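Local structure of Sts-2 protein (3D4I) at residues A[49-54]-A[64-69]; A[73-78]-A[101-106]; A[141-146]-A[161-166]; A[124-129]-A[134-139]. The protein has acid-dependent phosphatase activity in the histidine-phosphatase (PGM-like) domain described here and probably interferes with CBL-mediated down-regulation of receptor-type tyrosine kinases. All coordinates share one frame; numbering follows the deposited sequence. Where two conformers were deposited one is given.

Contact 1. Residues A[49-54]-A[64-69]; sequences RSLPRR and DPPLSS
Leu51 and Pro66 bring two extended, irregular segments past each other with their CA atoms 7.5 Å apart, and the gap widens to 11.3 Å between the CA atoms of Arg54 and Asp64. At the narrow end the meeting is apolar: the CD2 branch of Leu51 rests on CG of the Pro66 ring at 3.7 Å, one methyl against one rigid ring. At the wide end a long side chain has to span the gap. Arg54 starts with CG anti to its backbone N (chi1 -164°), which sends the chain toward Asp64, and its guanidinium takes OD2 at its edge. The NH1 bond to OD2 is weak, at 3.0 Å; NH2 completes the salt bridge, although its exact place is less sure. With the planes 78° apart, both nitrogens turn to the one oxygen OD2 rather than pairing side by side with the carboxylate; OD1 accepts from Leu98 N. Replacing Arg54 by a leucine would probably leave the buried Asp64 carboxylate without its countercharge here. Ser68 ends the run as N-cap: a serine with OG on the amide three residues on, here Gly71 N, is a classic helix start, that of helix 69-85 in the histidine phosphatase domain.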
loop_
_atom_site.group_PDB
_atom_site.type_symbol
_atom_site.label_atom_id
_atom_site.label_comp_id
_atom_site.label_asym_id
_atom_site.label_seq_id
_atom_site.Cartn_x
_atom_site.Cartn_y
_atom_site.Cartn_z
ATOM N N ARG A 49 5.681 6.173 -10.454
ATOM C CA ARG A 49 5.360 6.491 -11.850
ATOM C C ARG A 49 6.364 7.447 -12.460
ATOM O O ARG A 49 6.711 7.332 -13.630
ATOM C CB ARG A 49 3.922 7.049 -11.956
ATOM C CG ARG A 49 2.917 6.115 -12.650
ATOM C CD ARG A 49 1.474 6.598 -12.415
ATOM N NE ARG A 49 0.608 6.516 -13.594
ATOM C CZ ARG A 49 -0.601 7.086 -13.669
ATOM N NH1 ARG A 49 -1.083 7.774 -12.632
ATOM N NH2 ARG A 49 -1.335 6.988 -14.780
ATOM N N SER A 50 6.857 8.383 -11.654
ATOM C CA SER A 50 7.815 9.378 -12.121
ATOM C C SER A 50 8.709 9.855 -10.989
ATOM O O SER A 50 8.400 9.640 -9.812
ATOM C CB SER A 50 7.081 10.584 -12.728
ATOM O OG SER A 50 6.440 11.336 -11.711
ATOM N N LEU A 51 9.824 10.468 -11.368
ATOM C CA LEU A 51 10.674 11.230 -10.463
ATOM C C LEU A 51 10.513 12.732 -10.738
ATOM O O LEU A 51 10.303 13.130 -11.903
ATOM C CB LEU A 51 12.142 10.834 -10.618
ATOM C CG LEU A 51 12.527 9.370 -10.405
ATOM C CD1 LEU A 51 14.030 9.158 -10.637
ATOM C CD2 LEU A 51 12.119 8.915 -9.011
ATOM N N PRO A 52 10.599 13.564 -9.677
ATOM C CA PRO A 52 10.553 15.025 -9.800
ATOM C C PRO A 52 11.640 15.561 -10.708
ATOM O O PRO A 52 12.747 15.025 -10.714
ATOM C CB PRO A 52 10.833 15.516 -8.375
ATOM C CG PRO A 52 10.495 14.401 -7.484
ATOM C CD PRO A 52 10.710 13.132 -8.267
ATOM N N ARG A 53 11.323 16.619 -11.459
ATOM C CA ARG A 53 12.341 17.363 -12.212
ATOM C C ARG A 53 13.396 17.851 -11.237
ATOM O O ARG A 53 13.072 18.433 -10.196
ATOM C CB ARG A 53 11.728 18.545 -12.973
ATOM C CG ARG A 53 11.359 18.247 -14.426
ATOM C CD ARG A 53 12.542 18.492 -15.372
ATOM N NE ARG A 53 12.279 18.044 -16.743
ATOM C CZ ARG A 53 12.360 16.777 -17.152
ATOM N NH1 ARG A 53 12.683 15.811 -16.295
ATOM N NH2 ARG A 53 12.109 16.468 -18.420
ATOM N N ARG A 54 14.652 17.587 -11.565
ATOM C CA ARG A 54 15.739 17.783 -10.619
ATOM C C ARG A 54 16.902 18.505 -11.278
ATOM O O ARG A 54 17.021 18.533 -12.513
ATOM C CB ARG A 54 16.182 16.424 -10.030
ATOM C CG ARG A 54 17.046 16.503 -8.764
ATOM C CD ARG A 54 16.805 15.324 -7.788
ATOM N NE ARG A 54 17.562 15.478 -6.547
ATOM C CZ ARG A 54 17.309 14.858 -5.385
ATOM N NH1 ARG A 54 16.290 14.020 -5.246
ATOM N NH2 ARG A 54 18.080 15.101 -4.340
ATOM N N ASP A 64 19.092 10.492 -2.117
ATOM C CA ASP A 64 17.863 11.179 -1.729
ATOM C C ASP A 64 16.716 10.469 -2.428
ATOM O O ASP A 64 16.061 11.033 -3.285
ATOM C CB ASP A 64 17.938 12.665 -2.115
ATOM C CG ASP A 64 16.750 13.482 -1.594
ATOM O OD1 ASP A 64 16.197 13.179 -0.498
ATOM O OD2 ASP A 64 16.371 14.437 -2.292
ATOM N N PRO A 65 16.487 9.199 -2.064
ATOM C CA PRO A 65 15.536 8.379 -2.816
ATOM C C PRO A 65 14.058 8.736 -2.564
ATOM O O PRO A 65 13.719 9.234 -1.476
ATOM C CB PRO A 65 15.875 6.960 -2.363
ATOM C CG PRO A 65 16.361 7.161 -0.925
ATOM C CD PRO A 65 17.133 8.450 -0.967
ATOM N N PRO A 66 13.190 8.501 -3.565
ATOM C CA PRO A 66 11.773 8.764 -3.422
ATOM C C PRO A 66 11.043 7.682 -2.647
ATOM O O PRO A 66 11.596 6.611 -2.374
ATOM C CB PRO A 66 11.286 8.770 -4.870
ATOM C CG PRO A 66 12.157 7.761 -5.544
ATOM C CD PRO A 66 13.509 8.012 -4.927
ATOM N N LEU A 67 9.794 7.959 -2.303
ATOM C CA LEU A 67 8.934 6.933 -1.749
ATOM C C LEU A 67 8.686 5.896 -2.836
ATOM O O LEU A 67 8.588 6.240 -3.998
ATOM C CB LEU A 67 7.585 7.548 -1.381
ATOM C CG LEU A 67 7.574 8.484 -0.176
ATOM C CD1 LEU A 67 6.155 9.010 0.032
ATOM C CD2 LEU A 67 8.072 7.757 1.021
ATOM N N SER A 68 8.570 4.643 -2.453
ATOM C CA SER A 68 8.051 3.600 -3.354
ATOM C C SER A 68 6.567 3.796 -3.542
ATOM O O SER A 68 5.943 4.601 -2.825
ATOM C CB SER A 68 8.296 2.231 -2.737
ATOM O OG SER A 68 7.540 2.116 -1.526
ATOM N N SER A 69 5.976 3.063 -4.487
ATOM C CA SER A 69 4.516 3.062 -4.637
ATOM C C SER A 69 3.811 2.682 -3.320
ATOM O O SER A 69 2.786 3.265 -2.954
ATOM C CB SER A 69 4.125 2.076 -5.740
ATOM O OG SER A 69 4.700 2.516 -6.976
#

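Contact 2. Residues A[73-78]-A[101-106]; sequences FQARLA and VQTAKH
Ala75 and His106 sit where two helices come close, their short axes approaching to 8.4 Å at a crossing angle of -40° and running in broadly the same direction. The small methyl of Ala75 suits this close approach: its CB lies 3.7 Å from CB of His106 and 3.9 Å from CG2 of Thr103. Thr103 turns its methyl to this seam while OG1 bonds back to Arg99 O and also to Gly18 N.

Arg76 closes the outer side, and its chain can be followed outward. From CB the next carbon, CG, lies anti to the carbonyl carbon and packs on CB of His106 at 3.8 Å. The chain then runs extended through CD to NE, which donates to a water at 2.6 Å; that water also bonds ND1 of His106 at 3.0 Å and lies in plane at the edge of both flat groups. At the tip, NH2 comes to 3.7 Å from CE1 of the imidazole, with guanidinium and ring almost perpendicular, 88° apart. Were His106 a valine, the bridging water would probably lose one of its two anchors and the Arg76 side chain would be likelier to swing away from the seam.

Thr103 also leans on Val200 of strand 196-201, and on helix 69-85 Phe73 stacks with Phe73 of the second subunit. Side-by-side helices flanking a largely parallel sheet, joined through strand 89-94, are characteristic of the alpha/beta/alpha sandwich of histidine phosphatases.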
loop_
_atom_site.group_PDB
_atom_site.type_symbol
_atom_site.label_atom_id
_atom_site.label_comp_id
_atom_site.label_asym_id
_atom_site.label_seq_id
_atom_site.Cartn_x
_atom_site.Cartn_y
_atom_site.Cartn_z
ATOM N N PHE A 73 1.189 4.824 -0.892
ATOM C CA PHE A 73 -0.021 4.226 -0.317
ATOM C C PHE A 73 -0.072 4.403 1.215
ATOM O O PHE A 73 -1.114 4.799 1.744
ATOM C CB PHE A 73 -0.168 2.741 -0.739
ATOM C CG PHE A 73 -0.688 1.825 0.362
ATOM C CD1 PHE A 73 -2.055 1.808 0.697
ATOM C CD2 PHE A 73 0.183 0.981 1.045
ATOM C CE1 PHE A 73 -2.529 0.958 1.714
ATOM C CE2 PHE A 73 -0.292 0.109 2.075
ATOM C CZ PHE A 73 -1.652 0.123 2.402
ATOM N N GLN A 74 1.038 4.120 1.920
ATOM C CA GLN A 74 1.053 4.247 3.376
ATOM C C GLN A 74 0.768 5.691 3.808
ATOM O O GLN A 74 -0.021 5.918 4.713
ATOM C CB GLN A 74 2.385 3.766 3.963
ATOM C CG GLN A 74 2.691 2.285 3.633
ATOM C CD GLN A 74 4.147 1.955 3.867
ATOM O OE1 GLN A 74 5.008 2.829 3.797
ATOM N NE2 GLN A 74 4.423 0.704 4.165
ATOM N N ALA A 75 1.394 6.652 3.132
ATOM C CA ALA A 75 1.241 8.069 3.457
ATOM C C ALA A 75 -0.192 8.535 3.230
ATOM O O ALA A 75 -0.788 9.196 4.096
ATOM C CB ALA A 75 2.239 8.924 2.610
ATOM N N ARG A 76 -0.764 8.144 2.095
ATOM C CA ARG A 76 -2.153 8.478 1.791
ATOM C C ARG A 76 -3.148 7.838 2.765
ATOM O O ARG A 76 -4.154 8.468 3.162
ATOM C CB ARG A 76 -2.491 8.130 0.328
ATOM C CG ARG A 76 -1.747 8.978 -0.756
ATOM C CD ARG A 76 -2.275 8.632 -2.182
ATOM N NE ARG A 76 -1.780 9.550 -3.233
ATOM C CZ ARG A 76 -1.530 9.222 -4.508
ATOM N NH1 ARG A 76 -1.679 7.973 -4.950
ATOM N NH2 ARG A 76 -1.123 10.166 -5.360
ATOM N N LEU A 77 -2.895 6.584 3.143
ATOM C CA LEU A 77 -3.765 5.878 4.092
ATOM C C LEU A 77 -3.783 6.566 5.463
ATOM O O LEU A 77 -4.848 6.760 6.073
ATOM C CB LEU A 77 -3.326 4.408 4.244
ATOM C CG LEU A 77 -4.329 3.426 4.874
ATOM C CD1 LEU A 77 -5.497 3.169 3.895
ATOM C CD2 LEU A 77 -3.616 2.150 5.219
ATOM N N ALA A 78 -2.604 6.922 5.948
ATOM C CA ALA A 78 -2.469 7.759 7.159
ATOM C C ALA A 78 -3.195 9.117 7.065
ATOM O O ALA A 78 -3.877 9.512 8.008
ATOM C CB ALA A 78 -0.983 7.975 7.480
ATOM N N VAL A 101 9.391 15.099 2.435
ATOM C CA VAL A 101 8.503 16.066 1.748
ATOM C C VAL A 101 7.352 15.354 0.973
ATOM O O VAL A 101 6.202 15.838 0.973
ATOM C CB VAL A 101 9.282 17.092 0.840
ATOM C CG1 VAL A 101 8.333 18.079 0.212
ATOM C CG2 VAL A 101 10.314 17.881 1.638
ATOM N N GLN A 102 7.640 14.203 0.355
ATOM C CA GLN A 102 6.582 13.447 -0.346
ATOM C C GLN A 102 5.507 12.909 0.609
ATOM O O GLN A 102 4.294 12.997 0.342
ATOM C CB GLN A 102 7.171 12.305 -1.179
ATOM C CG GLN A 102 7.893 12.784 -2.461
ATOM C CD GLN A 102 8.570 11.644 -3.195
ATOM O OE1 GLN A 102 9.173 10.742 -2.582
ATOM N NE2 GLN A 102 8.501 11.693 -4.529
ATOM N N THR A 103 5.965 12.341 1.700
ATOM C CA THR A 103 5.059 11.829 2.749
ATOM C C THR A 103 4.159 12.983 3.211
ATOM O O THR A 103 2.936 12.816 3.307
ATOM C CB THR A 103 5.837 11.203 3.932
ATOM O OG1 THR A 103 6.679 10.139 3.486
ATOM C CG2 THR A 103 4.860 10.619 5.001
ATOM N N ALA A 104 4.760 14.155 3.477
ATOM C CA ALA A 104 3.990 15.323 3.898
ATOM C C ALA A 104 2.921 15.704 2.872
ATOM O O ALA A 104 1.769 15.922 3.237
ATOM C CB ALA A 104 4.915 16.527 4.189
ATOM N N LYS A 105 3.304 15.790 1.595
ATOM C CA LYS A 105 2.363 16.137 0.525
ATOM C C LYS A 105 1.190 15.151 0.470
ATOM O O LYS A 105 0.042 15.557 0.398
ATOM C CB LYS A 105 3.090 16.198 -0.836
ATOM C CG LYS A 105 2.173 16.433 -2.078
ATOM C CD LYS A 105 2.989 16.269 -3.396
ATOM C CE LYS A 105 2.249 16.710 -4.650
ATOM N NZ LYS A 105 3.077 16.353 -5.852
ATOM N N HIS A 106 1.479 13.849 0.510
ATOM C CA HIS A 106 0.410 12.837 0.371
ATOM C C HIS A 106 -0.571 12.860 1.555
ATOM O O HIS A 106 -1.787 12.773 1.376
ATOM C CB HIS A 106 1.031 11.445 0.156
ATOM C CG HIS A 106 1.686 11.285 -1.180
ATOM N ND1 HIS A 106 1.008 11.457 -2.370
ATOM C CD2 HIS A 106 2.960 10.957 -1.514
ATOM C CE1 HIS A 106 1.840 11.253 -3.379
ATOM N NE2 HIS A 106 3.032 10.958 -2.885
HETATM O O HOH W 1 -1.928 12.010 -2.477
#

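Contact 3. Residues A[141-146]-A[161-166]; sequences LTLEEL and LPRCSL
Three residues past Leu143, which meets Arg163 across the contact, the backbone N of Leu146 donates to O of Thr142 at 2.9 Å and closes the first turn of helix 143-148. That helix opens with a capping box. Thr142, the N-cap, accepts from Glu145 N through OG1, and Glu145 in turn folds its carboxylate back to the backbone N of Thr142, where OE1 accepts at 3.1 Å. The second bond is nearly straight, 167° at the hydrogen, yet OE1 is met from above the carboxylate plane, 41° out of it. Threonine and glutamate suit these places because each carries an acceptor on a side chain long enough to reach an amide that the helix start leaves without a backbone partner. The other carboxylate oxygen, OE2, bonds Ser55 OG, which helps to fix the glutamate's rotation.

Across the contact comes Arg163, the first residue of a short 3-10 turn whose Ser165 N bonds Pro162 O. Its side chain leaves with CG between the backbone N and the carbonyl carbon (chi1 60°), then bends twice, so that the guanidinium ends beside the helix start. The meeting is light and mostly one of packing. Val121 of strand 119-121 touches both Leu143 and Arg163, and Leu143 also leans on the loop residues Val153 and Leu155, which explains a leucine here. At the tip of the arginine, NH1 and NH2 each come to 4.2 Å from CD2 of Leu143, while NH2 stays 3.7 Å from O of Leu141.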
loop_
_atom_site.group_PDB
_atom_site.type_symbol
_atom_site.label_atom_id
_atom_site.label_comp_id
_atom_site.label_asym_id
_atom_site.label_seq_id
_atom_site.Cartn_x
_atom_site.Cartn_y
_atom_site.Cartn_z
ATOM N N LEU A 141 16.525 18.628 -3.085
ATOM C CA LEU A 141 15.762 19.495 -3.970
ATOM C C LEU A 141 15.640 20.875 -3.340
ATOM O O LEU A 141 15.407 20.997 -2.136
ATOM C CB LEU A 141 14.375 18.908 -4.234
ATOM C CG LEU A 141 14.147 17.853 -5.311
ATOM C CD1 LEU A 141 14.379 16.471 -4.758
ATOM C CD2 LEU A 141 12.716 17.981 -5.815
ATOM N N THR A 142 15.831 21.916 -4.155
ATOM C CA THR A 142 15.654 23.279 -3.687
ATOM C C THR A 142 14.161 23.498 -3.548
ATOM O O THR A 142 13.368 22.745 -4.118
ATOM C CB THR A 142 16.221 24.318 -4.707
ATOM O OG1 THR A 142 15.746 23.984 -6.013
ATOM C CG2 THR A 142 17.738 24.302 -4.719
ATOM N N LEU A 143 13.775 24.530 -2.805
ATOM C CA LEU A 143 12.361 24.888 -2.660
ATOM C C LEU A 143 11.684 25.207 -3.997
ATOM O O LEU A 143 10.496 24.895 -4.201
ATOM C CB LEU A 143 12.205 26.048 -1.669
ATOM C CG LEU A 143 12.825 25.828 -0.283
ATOM C CD1 LEU A 143 12.640 27.029 0.626
ATOM C CD2 LEU A 143 12.266 24.584 0.393
ATOM N N GLU A 144 12.450 25.806 -4.916
ATOM C CA GLU A 144 11.956 26.121 -6.253
ATOM C C GLU A 144 11.671 24.853 -7.049
ATOM O O GLU A 144 10.615 24.734 -7.679
ATOM C CB GLU A 144 12.930 27.056 -7.003
ATOM C CG GLU A 144 13.005 28.455 -6.397
ATOM C CD GLU A 144 13.378 29.540 -7.406
ATOM O OE1 GLU A 144 14.180 29.262 -8.345
ATOM O OE2 GLU A 144 12.866 30.679 -7.253
ATOM N N GLU A 145 12.607 23.903 -6.983
ATOM C CA GLU A 145 12.449 22.584 -7.595
ATOM C C GLU A 145 11.249 21.820 -7.032
ATOM O O GLU A 145 10.519 21.169 -7.779
ATOM C CB GLU A 145 13.740 21.761 -7.447
ATOM C CG GLU A 145 14.809 22.163 -8.464
ATOM C CD GLU A 145 16.203 21.648 -8.141
ATOM O OE1 GLU A 145 16.429 21.015 -7.077
ATOM O OE2 GLU A 145 17.096 21.898 -8.968
ATOM N N LEU A 146 11.047 21.909 -5.719
ATOM C CA LEU A 146 9.855 21.335 -5.096
ATOM C C LEU A 146 8.563 22.008 -5.578
ATOM O O LEU A 146 7.602 21.311 -5.882
ATOM C CB LEU A 146 9.964 21.349 -3.563
ATOM C CG LEU A 146 11.018 20.394 -2.970
ATOM C CD1 LEU A 146 11.292 20.732 -1.514
ATOM C CD2 LEU A 146 10.607 18.934 -3.120
ATOM N N LEU A 161 17.519 25.626 11.373
ATOM C CA LEU A 161 18.837 25.280 10.875
ATOM C C LEU A 161 18.812 25.232 9.347
ATOM O O LEU A 161 18.181 24.347 8.760
ATOM C CB LEU A 161 19.323 23.945 11.469
ATOM C CG LEU A 161 20.741 23.483 11.089
ATOM C CD1 LEU A 161 21.823 24.270 11.818
ATOM C CD2 LEU A 161 20.885 21.989 11.364
ATOM N N PRO A 162 19.492 26.200 8.698
ATOM C CA PRO A 162 19.641 26.190 7.247
ATOM C C PRO A 162 20.356 24.931 6.760
ATOM O O PRO A 162 21.202 24.393 7.469
ATOM C CB PRO A 162 20.496 27.432 6.977
ATOM C CG PRO A 162 20.281 28.326 8.177
ATOM C CD PRO A 162 20.136 27.373 9.319
ATOM N N ARG A 163 20.019 24.461 5.562
ATOM C CA ARG A 163 20.578 23.196 5.076
ATOM C C ARG A 163 22.105 23.177 5.027
ATOM O O ARG A 163 22.709 22.181 5.408
ATOM C CB ARG A 163 19.945 22.716 3.750
ATOM C CG ARG A 163 20.061 23.623 2.509
ATOM C CD ARG A 163 18.705 24.221 2.103
ATOM N NE ARG A 163 17.726 23.238 1.617
ATOM C CZ ARG A 163 16.404 23.288 1.826
ATOM N NH1 ARG A 163 15.839 24.266 2.541
ATOM N NH2 ARG A 163 15.633 22.331 1.318
ATOM N N CYS A 164 22.735 24.286 4.622
ATOM C CA CYS A 164 24.197 24.310 4.572
ATOM C C CYS A 164 24.848 24.398 5.967
ATOM O O CYS A 164 26.067 24.282 6.090
ATOM C CB CYS A 164 24.719 25.392 3.611
ATOM S SG CYS A 164 24.328 27.038 4.129
ATOM N N SER A 165 24.030 24.555 7.013
ATOM C CA SER A 165 24.552 24.549 8.382
ATOM C C SER A 165 24.628 23.139 8.997
ATOM O O SER A 165 25.248 22.947 10.053
ATOM C CB SER A 165 23.760 25.506 9.277
ATOM O OG SER A 165 23.630 26.766 8.657
ATOM N N LEU A 166 24.009 22.158 8.326
ATOM C CA LEU A 166 24.140 20.752 8.696
ATOM C C LEU A 166 25.579 20.280 8.521
ATOM O O LEU A 166 26.155 20.405 7.434
ATOM C CB LEU A 166 23.200 19.870 7.864
ATOM C CG LEU A 166 21.739 19.754 8.309
ATOM C CD1 LEU A 166 20.868 19.165 7.198
ATOM C CD2 LEU A 166 21.614 18.922 9.575
#

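Contact 4. Residues A[124-129]-A[134-139]; sequences GIFEWM and SKATLT
Two successive bends in the Met129 chain, at chi2 (-70°) and chi3 (-70°), bring its sulfur and methyl against Thr137, and Phe126, with CG anti to its backbone N (chi1 -175°), places its ring near Ala136. The methionine makes the closer meeting. Its CE touches CG2 of Thr137 at 3.6 Å, SD follows at 4.0 Å, and the two side chains cross at about a right angle. The unbranched, flexible thioether can bend twice to set CE there and also 4.3 Å from O of Ser134. Threonine suits its place because it offers a methyl to this apolar neighbour.

Phe126 reaches Ala136 more loosely, CZ standing 4.5 Å from CB; the small alanine lets the ring come up to segment 134-139. Over the centre of one ring face lies CB of Glu127, and Phe140 meets the ring edge-to-face. Glu127 then bends back on its own chain, OE1 accepting from Trp128 N at 3.0 Å through its anti lone pair and also bonding Ser204 OG.

All of this belongs to the long loop that joins a strand of the central sheet, 119-121, to the next helix, 143-148, in the histidine phosphatase domain. Arg178 of helix 172-187 binds the carbonyls of Gly124, Phe126 and Glu127, and Ser201, at the end of strand 196-201, bonds Ile125 O, so the loop is tied to both the flanking helix and the central sheet.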
loop_
_atom_site.group_PDB
_atom_site.type_symbol
_atom_site.label_atom_id
_atom_site.label_comp_id
_atom_site.label_asym_id
_atom_site.label_seq_id
_atom_site.Cartn_x
_atom_site.Cartn_y
_atom_site.Cartn_z
ATOM N N GLY A 124 16.582 21.349 10.276
ATOM C CA GLY A 124 16.869 21.014 11.672
ATOM C C GLY A 124 16.234 19.704 12.142
ATOM O O GLY A 124 16.612 19.178 13.193
ATOM N N ILE A 125 15.303 19.162 11.356
ATOM C CA ILE A 125 14.736 17.831 11.654
ATOM C C ILE A 125 15.142 16.778 10.617
ATOM O O ILE A 125 14.519 15.725 10.526
ATOM C CB ILE A 125 13.163 17.856 11.867
ATOM C CG1 ILE A 125 12.421 18.248 10.573
ATOM C CG2 ILE A 125 12.820 18.757 13.080
ATOM C CD1 ILE A 125 10.847 18.349 10.679
ATOM N N PHE A 126 16.199 17.072 9.841
ATOM C CA PHE A 126 16.802 16.074 8.971
ATOM C C PHE A 126 17.410 14.940 9.806
ATOM O O PHE A 126 17.593 15.076 11.024
ATOM C CB PHE A 126 17.862 16.719 8.077
ATOM C CG PHE A 126 18.457 15.781 7.056
ATOM C CD1 PHE A 126 17.674 15.251 6.032
ATOM C CD2 PHE A 126 19.799 15.457 7.107
ATOM C CE1 PHE A 126 18.220 14.387 5.089
ATOM C CE2 PHE A 126 20.364 14.603 6.171
ATOM C CZ PHE A 126 19.568 14.077 5.144
ATOM N N GLU A 127 17.705 13.818 9.152
ATOM C CA GLU A 127 18.364 12.684 9.791
ATOM C C GLU A 127 19.709 13.082 10.405
ATOM O O GLU A 127 20.348 14.031 9.948
ATOM C CB GLU A 127 18.556 11.572 8.726
ATOM C CG GLU A 127 19.182 10.269 9.210
ATOM C CD GLU A 127 18.304 9.551 10.211
ATOM O OE1 GLU A 127 18.413 9.868 11.401
ATOM O OE2 GLU A 127 17.503 8.672 9.802
ATOM N N TRP A 128 20.132 12.380 11.454
ATOM C CA TRP A 128 21.494 12.514 11.981
ATOM C C TRP A 128 22.492 12.275 10.852
ATOM O O TRP A 128 22.405 11.250 10.180
ATOM C CB TRP A 128 21.712 11.492 13.107
ATOM C CG TRP A 128 23.072 11.542 13.827
ATOM C CD1 TRP A 128 23.974 12.563 13.838
ATOM C CD2 TRP A 128 23.598 10.539 14.700
ATOM N NE1 TRP A 128 25.054 12.242 14.634
ATOM C CE2 TRP A 128 24.841 11.006 15.183
ATOM C CE3 TRP A 128 23.142 9.274 15.112
ATOM C CZ2 TRP A 128 25.653 10.240 16.035
ATOM C CZ3 TRP A 128 23.956 8.518 15.984
ATOM C CH2 TRP A 128 25.181 9.006 16.429
ATOM N N MET A 129 23.438 13.209 10.656
ATOM C CA MET A 129 24.366 13.172 9.498
ATOM C C MET A 129 25.265 11.953 9.484
ATOM O O MET A 129 25.733 11.535 8.431
ATOM C CB MET A 129 25.221 14.454 9.428
ATOM C CG MET A 129 24.403 15.730 9.200
ATOM S SD MET A 129 23.708 15.784 7.533
ATOM C CE MET A 129 25.241 16.027 6.597
ATOM N N SER A 134 27.948 12.341 3.272
ATOM C CA SER A 134 28.443 13.680 3.627
ATOM C C SER A 134 27.941 14.765 2.688
ATOM O O SER A 134 27.683 15.890 3.121
ATOM C CB SER A 134 29.968 13.703 3.677
ATOM O OG SER A 134 30.440 12.594 4.419
ATOM N N LYS A 135 27.780 14.411 1.412
ATOM C CA LYS A 135 27.321 15.352 0.388
ATOM C C LYS A 135 25.791 15.360 0.239
ATOM O O LYS A 135 25.252 16.008 -0.661
ATOM C CB LYS A 135 28.042 15.102 -0.952
ATOM C CG LYS A 135 27.789 13.732 -1.597
ATOM C CD LYS A 135 28.627 13.545 -2.876
ATOM C CE LYS A 135 27.842 12.814 -3.978
ATOM N NZ LYS A 135 26.816 13.686 -4.646
ATOM N N ALA A 136 25.097 14.662 1.142
ATOM C CA ALA A 136 23.625 14.635 1.147
ATOM C C ALA A 136 22.981 16.021 1.085
ATOM O O ALA A 136 22.016 16.217 0.352
ATOM C CB ALA A 136 23.094 13.870 2.359
ATOM N N THR A 137 23.516 16.981 1.838
ATOM C CA THR A 137 22.880 18.304 1.928
ATOM C C THR A 137 23.057 19.143 0.668
ATOM O O THR A 137 22.267 20.062 0.412
ATOM C CB THR A 137 23.331 19.122 3.164
ATOM O OG1 THR A 137 24.602 19.743 2.916
ATOM C CG2 THR A 137 23.395 18.237 4.413
ATOM N N LEU A 138 24.085 18.815 -0.111
ATOM C CA LEU A 138 24.362 19.496 -1.379
ATOM C C LEU A 138 23.399 19.032 -2.460
ATOM O O LEU A 138 23.405 19.550 -3.577
ATOM C CB LEU A 138 25.810 19.231 -1.827
ATOM C CG LEU A 138 26.908 19.554 -0.805
ATOM C CD1 LEU A 138 28.287 19.184 -1.349
ATOM C CD2 LEU A 138 26.860 21.029 -0.376
ATOM N N THR A 139 22.559 18.063 -2.115
ATOM C CA THR A 139 21.752 17.401 -3.116
ATOM C C THR A 139 20.247 17.329 -2.795
ATOM O O THR A 139 19.491 16.694 -3.529
ATOM C CB THR A 139 22.395 16.020 -3.506
ATOM O OG1 THR A 139 22.312 15.832 -4.922
ATOM C CG2 THR A 139 21.768 14.830 -2.754
#

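Contact 2, joining two long helices, lies nearest the chain's centre, about 9 Å between centres, yet contact 4 is the buried one and contacts 1 to 3 are partly so. Contacts 1 and 2 share helix 69-85, which starts at Ser69, and both reach the second subunit; 3 and 4 do not. Contact 1 relies on a charged pair, contact 2 on alanine and threonine methyls, the alanine against His106, with a water bridging Arg76 and His106 at its rim, contact 3 on a light arginine-leucine meeting, and contact 4 on apolar packing. Gln102 OE1 in contact 2 probably accepts from Leu67 N of contact 1, and Leu166 of contact 3 packs on Phe126 and Thr137 of contact 4.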